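CCN family member 3 (Rattus norvegicus, PDB 5NB8) acts as a secreted signalling protein that binds integrins and NOTCH1 to regulate proliferation, adhesion, migration, differentiation and survival of cells. Local coordinates at residues V57-P60 with E65-T68; Y25-T28 with Q33-C36; C6-V11 with F19-Q24. One frame throughout, in Å; residues are numbered along the deposited sequence.

Contact 1: V57-P60 with E65-T68. With IMD (imidazole), chain E.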
loop_
_atom_site.group_PDB
_atom_site.type_symbol
_atom_site.label_atom_id
_atom_site.label_comp_id
_atom_site.label_asym_id
_atom_site.label_seq_id
_atom_site.Cartn_x
_atom_site.Cartn_y
_atom_site.Cartn_z
ATOM N N VAL A 57 13.318 3.548 -4.997
ATOM C CA VAL A 57 14.021 3.757 -3.735
ATOM C C VAL A 57 13.229 4.757 -2.896
ATOM O O VAL A 57 12.616 5.690 -3.426
ATOM C CB VAL A 57 15.474 4.261 -3.965
ATOM C CG1 VAL A 57 16.223 4.386 -2.654
ATOM C CG2 VAL A 57 16.242 3.327 -4.898
ATOM N N ALA A 58 13.225 4.543 -1.579
ATOM C CA ALA A 58 12.668 5.521 -0.654
ATOM C C ALA A 58 13.344 6.885 -0.817
ATOM O O ALA A 58 14.536 6.986 -1.119
ATOM C CB ALA A 58 12.816 5.038 0.791
ATOM N N VAL A 59 12.568 7.936 -0.586
ATOM C CA VAL A 59 12.986 9.317 -0.811
ATOM C C VAL A 59 12.656 10.122 0.443
ATOM O O VAL A 59 11.574 9.930 1.017
ATOM C CB VAL A 59 12.296 9.888 -2.063
ATOM C CG1 VAL A 59 12.313 11.407 -2.062
ATOM C CG2 VAL A 59 12.979 9.351 -3.323
ATOM N N PRO A 60 13.537 11.022 0.897
ATOM C CA PRO A 60 13.305 11.728 2.170
ATOM C C PRO A 60 11.998 12.505 2.170
ATOM O O PRO A 60 11.716 13.271 1.250
ATOM C CB PRO A 60 14.506 12.686 2.282
ATOM C CG PRO A 60 15.520 12.213 1.308
ATOM C CD PRO A 60 14.829 11.364 0.275
ATOM N N GLU A 65 7.928 5.350 -2.856
ATOM C CA GLU A 65 9.232 5.218 -3.482
ATOM C C GLU A 65 9.215 5.837 -4.869
ATOM O O GLU A 65 8.185 5.865 -5.549
ATOM C CB GLU A 65 9.643 3.751 -3.569
ATOM C CG GLU A 65 10.022 3.153 -2.228
ATOM C CD GLU A 65 8.922 2.307 -1.637
ATOM O OE1 GLU A 65 9.245 1.270 -1.024
ATOM O OE2 GLU A 65 7.736 2.669 -1.795
ATOM N N LYS A 66 10.381 6.330 -5.287
ATOM C CA LYS A 66 10.550 7.044 -6.543
ATOM C C LYS A 66 11.626 6.377 -7.384
ATOM O O LYS A 66 12.529 5.718 -6.865
ATOM C CB LYS A 66 10.929 8.514 -6.317
ATOM C CG LYS A 66 9.983 9.289 -5.404
ATOM C CD LYS A 66 8.572 9.313 -5.956
ATOM C CE LYS A 66 7.602 9.943 -4.967
ATOM N NZ LYS A 66 6.248 10.074 -5.562
ATOM N N TRP A 67 11.553 6.604 -8.692
ATOM C CA TRP A 67 12.463 5.936 -9.611
ATOM C C TRP A 67 13.827 6.609 -9.609
ATOM O O TRP A 67 13.926 7.837 -9.562
ATOM C CB TRP A 67 11.891 5.919 -11.030
ATOM C CG TRP A 67 10.780 4.903 -11.216
ATOM C CD1 TRP A 67 9.451 5.167 -11.345
ATOM C CD2 TRP A 67 10.910 3.469 -11.257
ATOM N NE1 TRP A 67 8.739 3.992 -11.465
ATOM C CE2 TRP A 67 9.609 2.935 -11.414
ATOM C CE3 TRP A 67 11.995 2.589 -11.182
ATOM C CZ2 TRP A 67 9.364 1.554 -11.520
ATOM C CZ3 TRP A 67 11.754 1.217 -11.277
ATOM C CH2 TRP A 67 10.446 0.715 -11.436
ATOM N N THR A 68 14.876 5.787 -9.640
ATOM C CA THR A 68 16.263 6.223 -9.777
ATOM C C THR A 68 16.925 5.374 -10.846
ATOM O O THR A 68 16.395 4.339 -11.271
ATOM C CB THR A 68 17.056 6.079 -8.471
ATOM O OG1 THR A 68 17.386 4.698 -8.275
ATOM C CG2 THR A 68 16.235 6.564 -7.269
HETATM N N1 IMD E . 13.641 10.468 -7.305
HETATM C C2 IMD E . 12.795 11.515 -7.402
HETATM N N3 IMD E . 12.980 12.319 -6.334
HETATM C C4 IMD E . 13.945 11.784 -5.558
HETATM C C5 IMD E . 14.363 10.614 -6.174
#
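Val57 and Lys66 face each other as a hydrogen-bonded antiparallel pair, and both backbone polar groups of each residue are used within it. Val57 N donates to Lys66 O at 3.0 Å, and Lys66 N returns an equally long bond to Val57 O that is nearly straight (170° at the hydrogen). Val57 O also takes a longer CA-H...O contact from Glu65 CA at 3.4 Å. Glu65 lays its CG beside Ala58 N, then bends at chi2 (101°) and leads its carboxylate away, where OE2 is satisfied by Gln24 NE2. Thr68 OG1 is hydrogen-bonded to Lys55 O, so its 3.8 Å approach to Val57 CG2 is a van der Waals contact, the two side chains crossing at about a right angle; Thr68 CG2 supplies the apolar part, 4.0 Å from Val57 CG2. On the flank Val59 CG2 meets Lys66 CG at 3.6 Å. An imidazole, probably from the crystallisation liquor, rests against this pair, with its C5 3.4 Å from Val59 CG2 and its N1 giving a weak bond to Trp67 O at 3.5 Å. Trp67 NE1 is paired with Asp43 OD1. The arrangement is the end of a two-stranded antiparallel hairpin, strands 54-57 and 66-69, in the C-terminal part of the von Willebrand factor C domain.

Contact 2: Y25-T28 with Q33-C36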
loop_
_atom_site.group_PDB
_atom_site.type_symbol
_atom_site.label_atom_id
_atom_site.label_comp_id
_atom_site.label_asym_id
_atom_site.label_seq_id
_atom_site.Cartn_x
_atom_site.Cartn_y
_atom_site.Cartn_z
ATOM N N TYR A 25 -1.051 2.234 2.136
ATOM C CA TYR A 25 -2.230 1.398 1.899
ATOM C C TYR A 25 -3.461 1.927 2.624
ATOM O O TYR A 25 -3.365 2.531 3.694
ATOM C CB TYR A 25 -1.962 -0.052 2.310
ATOM C CG TYR A 25 -1.243 -0.799 1.220
ATOM C CD1 TYR A 25 0.141 -0.807 1.152
ATOM C CD2 TYR A 25 -1.952 -1.463 0.231
ATOM C CE1 TYR A 25 0.806 -1.480 0.137
ATOM C CE2 TYR A 25 -1.297 -2.128 -0.792
ATOM C CZ TYR A 25 0.087 -2.127 -0.830
ATOM O OH TYR A 25 0.742 -2.791 -1.838
ATOM N N HIS A 26 -4.623 1.692 2.016
ATOM C CA HIS A 26 -5.922 2.025 2.588
ATOM C C HIS A 26 -6.733 0.739 2.658
ATOM O O HIS A 26 -6.930 0.080 1.633
ATOM C CB HIS A 26 -6.635 3.074 1.733
ATOM C CG HIS A 26 -7.988 3.468 2.237
ATOM N ND1 HIS A 26 -8.164 4.316 3.309
ATOM C CD2 HIS A 26 -9.230 3.147 1.803
ATOM C CE1 HIS A 26 -9.456 4.490 3.523
ATOM N NE2 HIS A 26 -10.125 3.794 2.621
ATOM N N CYS A 27 -7.203 0.385 3.858
ATOM C CA CYS A 27 -7.832 -0.905 4.108
ATOM C C CYS A 27 -9.256 -0.725 4.608
ATOM O O CYS A 27 -9.571 0.240 5.306
ATOM C CB CYS A 27 -7.041 -1.734 5.135
ATOM S SG CYS A 27 -5.313 -2.081 4.636
ATOM N N THR A 28 -10.107 -1.687 4.256
ATOM C CA THR A 28 -11.497 -1.705 4.701
ATOM C C THR A 28 -11.831 -3.089 5.237
ATOM O O THR A 28 -11.488 -4.101 4.623
ATOM C CB THR A 28 -12.451 -1.346 3.555
ATOM O OG1 THR A 28 -12.129 -0.035 3.076
ATOM C CG2 THR A 28 -13.941 -1.379 4.020
ATOM N N GLN A 33 -13.524 -9.750 6.713
ATOM C CA GLN A 33 -12.363 -9.868 5.836
ATOM C C GLN A 33 -11.834 -8.486 5.481
ATOM O O GLN A 33 -12.612 -7.602 5.111
ATOM C CB GLN A 33 -12.719 -10.643 4.571
ATOM C CG GLN A 33 -11.559 -10.753 3.589
ATOM C CD GLN A 33 -11.881 -11.741 2.492
ATOM O OE1 GLN A 33 -12.964 -11.698 1.910
ATOM N NE2 GLN A 33 -10.968 -12.661 2.234
ATOM N N ILE A 34 -10.514 -8.297 5.597
ATOM C CA ILE A 34 -9.857 -7.036 5.263
ATOM C C ILE A 34 -9.434 -7.050 3.804
ATOM O O ILE A 34 -8.755 -7.982 3.354
ATOM C CB ILE A 34 -8.614 -6.783 6.131
ATOM C CG1 ILE A 34 -8.959 -6.696 7.616
ATOM C CG2 ILE A 34 -7.909 -5.486 5.637
ATOM C CD1 ILE A 34 -9.641 -5.426 8.005
ATOM N N GLY A 35 -9.767 -5.984 3.082
ATOM C CA GLY A 35 -9.174 -5.712 1.785
ATOM C C GLY A 35 -8.506 -4.350 1.833
ATOM O O GLY A 35 -8.933 -3.468 2.577
ATOM N N CYS A 36 -7.456 -4.181 1.021
ATOM C CA CYS A 36 -6.647 -2.968 0.996
ATOM C C CYS A 36 -6.288 -2.578 -0.435
ATOM O O CYS A 36 -6.101 -3.434 -1.307
ATOM C CB CYS A 36 -5.343 -3.139 1.786
ATOM S SG CYS A 36 -5.470 -3.757 3.472
HETATM O O HOH W 1 -9.773 -0.557 0.852
#
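Gly35 O is gripped by Thr28 N at 2.7 Å and more loosely by a water at 3.5 Å, a weak bond. Cys27 CA adds a CA-H...O contact at 3.2 Å to the same oxygen. The water also donates to His26 O at 3.0 Å and is hydrogen-bonded to Thr28 OG1, whose stronger partner is Lys18 NZ. Gly35 N closes the hydrogen-bonded pair by donating to Thr28 O. One step along, Cys27 and Cys36 form a non-hydrogen-bonded pair with CA atoms 3.9 Å apart, and a disulfide spans it. Each SG is anti to its own carbonyl carbon (chi1 -59° and -52°), which brings the sulfurs to 2.0 Å with a chi3 of 102°. Tyr25 CD2 approaches Cys36 CB obliquely at one end of this bridge; at the other, Ile34 CG2 packs on Cys27 CB at 3.9 Å. The hairpin of strands 25-30 and 33-38 makes up two strands of a three-stranded antiparallel sheet: strand 25-30 lies in the middle, hydrogen-bonded on its other edge to strand 18-19 through Cys27 and Phe19, while Ile34 reaches across to touch Phe19.

Contact 3: C6-V11 with F19-Q24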
loop_
_atom_site.group_PDB
_atom_site.type_symbol
_atom_site.label_atom_id
_atom_site.label_comp_id
_atom_site.label_asym_id
_atom_site.label_seq_id
_atom_site.Cartn_x
_atom_site.Cartn_y
_atom_site.Cartn_z
ATOM N N CYS A 6 -13.408 -7.406 12.022
ATOM C CA CYS A 6 -12.149 -7.969 11.557
ATOM C C CYS A 6 -11.047 -7.695 12.569
ATOM O O CYS A 6 -11.087 -6.710 13.302
ATOM C CB CYS A 6 -11.701 -7.372 10.217
ATOM S SG CYS A 6 -12.903 -7.261 8.887
ATOM N N VAL A 7 -10.034 -8.558 12.576
ATOM C CA VAL A 7 -8.842 -8.346 13.383
ATOM C C VAL A 7 -7.652 -8.238 12.441
ATOM O O VAL A 7 -7.451 -9.103 11.579
ATOM C CB VAL A 7 -8.636 -9.474 14.404
ATOM C CG1 VAL A 7 -7.546 -9.099 15.353
ATOM C CG2 VAL A 7 -9.961 -9.767 15.167
ATOM N N PHE A 8 -6.883 -7.168 12.587
ATOM C CA PHE A 8 -5.674 -7.005 11.791
ATOM C C PHE A 8 -4.561 -6.563 12.716
ATOM O O PHE A 8 -4.705 -5.546 13.396
ATOM C CB PHE A 8 -5.853 -5.978 10.667
ATOM C CG PHE A 8 -4.583 -5.699 9.916
ATOM C CD1 PHE A 8 -4.108 -6.608 8.980
ATOM C CD2 PHE A 8 -3.848 -4.549 10.170
ATOM C CE1 PHE A 8 -2.928 -6.368 8.305
ATOM C CE2 PHE A 8 -2.679 -4.303 9.498
ATOM C CZ PHE A 8 -2.212 -5.217 8.562
ATOM N N ASP A 9 -3.460 -7.321 12.726
ATOM C CA ASP A 9 -2.258 -6.969 13.481
ATOM C C ASP A 9 -2.606 -6.636 14.930
ATOM O O ASP A 9 -2.092 -5.676 15.523
ATOM C CB ASP A 9 -1.515 -5.811 12.800
ATOM C CG ASP A 9 -0.121 -5.594 13.364
ATOM O OD1 ASP A 9 0.464 -6.543 13.915
ATOM O OD2 ASP A 9 0.373 -4.455 13.277
ATOM N N GLY A 10 -3.536 -7.411 15.492
ATOM C CA GLY A 10 -3.895 -7.269 16.887
ATOM C C GLY A 10 -4.907 -6.191 17.193
ATOM O O GLY A 10 -5.210 -5.966 18.370
ATOM N N VAL A 11 -5.455 -5.529 16.179
ATOM C CA VAL A 11 -6.444 -4.476 16.374
ATOM C C VAL A 11 -7.769 -4.932 15.777
ATOM O O VAL A 11 -7.804 -5.452 14.655
ATOM C CB VAL A 11 -5.979 -3.156 15.739
ATOM C CG1 VAL A 11 -7.033 -2.068 15.944
ATOM C CG2 VAL A 11 -4.629 -2.730 16.328
ATOM N N PHE A 19 -9.053 1.898 7.634
ATOM C CA PHE A 19 -7.849 2.263 8.375
ATOM C C PHE A 19 -6.653 2.230 7.438
ATOM O O PHE A 19 -6.728 1.743 6.307
ATOM C CB PHE A 19 -7.612 1.327 9.560
ATOM C CG PHE A 19 -7.350 -0.095 9.153
ATOM C CD1 PHE A 19 -8.404 -0.927 8.797
ATOM C CD2 PHE A 19 -6.058 -0.603 9.125
ATOM C CE1 PHE A 19 -8.177 -2.235 8.416
ATOM C CE2 PHE A 19 -5.826 -1.915 8.747
ATOM C CZ PHE A 19 -6.899 -2.733 8.395
ATOM N N GLU A 20 -5.536 2.742 7.939
ATOM C CA GLU A 20 -4.279 2.774 7.191
ATOM C C GLU A 20 -3.196 2.119 8.032
ATOM O O GLU A 20 -2.774 2.697 9.055
ATOM C CB GLU A 20 -3.896 4.207 6.840
ATOM C CG GLU A 20 -5.050 5.001 6.279
ATOM C CD GLU A 20 -4.726 6.467 6.169
ATOM O OE1 GLU A 20 -3.520 6.802 6.168
ATOM O OE2 GLU A 20 -5.673 7.280 6.092
ATOM N N PRO A 21 -2.726 0.925 7.673
ATOM C CA PRO A 21 -1.645 0.327 8.463
ATOM C C PRO A 21 -0.327 1.059 8.258
ATOM O O PRO A 21 0.523 1.046 9.156
ATOM C CB PRO A 21 -1.591 -1.116 7.958
ATOM C CG PRO A 21 -2.081 -1.025 6.519
ATOM C CD PRO A 21 -3.088 0.115 6.496
ATOM N N ASN A 22 -0.154 1.702 7.106
ATOM C CA ASN A 22 0.947 2.621 6.827
ATOM C C ASN A 22 0.446 3.605 5.773
ATOM O O ASN A 22 -0.682 3.486 5.284
ATOM C CB ASN A 22 2.209 1.865 6.376
ATOM C CG ASN A 22 1.936 0.916 5.214
ATOM O OD1 ASN A 22 1.398 1.318 4.178
ATOM N ND2 ASN A 22 2.260 -0.356 5.398
ATOM N N CYS A 23 1.291 4.579 5.411
ATOM C CA CYS A 23 0.901 5.605 4.443
ATOM C C CYS A 23 0.680 5.052 3.040
ATOM O O CYS A 23 0.066 5.730 2.207
ATOM C CB CYS A 23 1.961 6.718 4.398
ATOM S SG CYS A 23 3.530 6.200 3.645
ATOM N N GLN A 24 1.142 3.839 2.760
ATOM C CA GLN A 24 1.070 3.282 1.419
ATOM C C GLN A 24 -0.223 2.522 1.132
ATOM O O GLN A 24 -0.475 2.193 -0.033
ATOM C CB GLN A 24 2.271 2.363 1.184
ATOM C CG GLN A 24 3.613 3.115 1.298
ATOM C CD GLN A 24 4.757 2.347 0.690
ATOM O OE1 GLN A 24 4.599 1.185 0.324
ATOM N NE2 GLN A 24 5.916 2.991 0.561
#
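Apolar packing of Phe8 on Phe19 and Pro21 joins the N-terminal hairpin of the von Willebrand factor C domain to the end of strand 18-19 and the connection that follows it toward strand 25-30. It is a small surface contact, burying 117 Å² in all, and it is made by side chains alone. Phe8 ends strand 6-8 and begins a type I' beta turn that runs to Val11; the backbones of Phe8 and Val11 hydrogen-bond to each other in both directions, with Phe8 N to Val11 O at 2.8 Å. Asp9 and Gly10 take the two positive-phi positions of this turn, and Asp9 CB lies over one face of the Phe8 ring, offset toward its rim. The Phe8 side chain extends with CG anti to the backbone N (chi1 175°), which carries the ring out from the hairpin toward Phe19 and Pro21. In Phe19, CG sits between the backbone N and the carbonyl carbon (chi1 64°), and CE2 and CZ meet Phe8. The two rings cross obliquely, their planes at 39° and centroids 5.5 Å apart. An alanine in place of Phe8 would remove the ring and would probably leave Phe19 CE2 and Pro21 CB without their partner on the hairpin, opening a gap between the two parts. Phe19 is also stacked on Tyr13, from the second strand of the hairpin, and the disulfide of Cys6 with Cys29 ties the hairpin to strand 25-30. The nearest approach between the rings is Phe8 CD2 to Phe19 CE2 at 3.6 Å, while Phe8 CE2 meets Pro21 CB at 3.7 Å.

All three contacts belong to one von Willebrand factor C domain and follow each other along the chain as contact 3, contact 2, contact 1. Contacts 2 and 3 are neighbours, their centres 8 Å apart on the same side of the chain's centre: they share the three-stranded sheet through strand 18-19, and Ile34 of contact 2 packs on Cys6 of contact 3. Contact 1 lies on the opposite side, with its centre about 24 Å from each of the others, in the separate hairpin 54-57/66-69. Gln24 of contact 3 meets Glu65 of contact 1, and the Cys23-Cys63 disulfide ties the same regions covalently, joining the N-terminal sheets to the hairpin 54-57/66-69 at their junction in this elongated, helix-free, disulfide-rich domain.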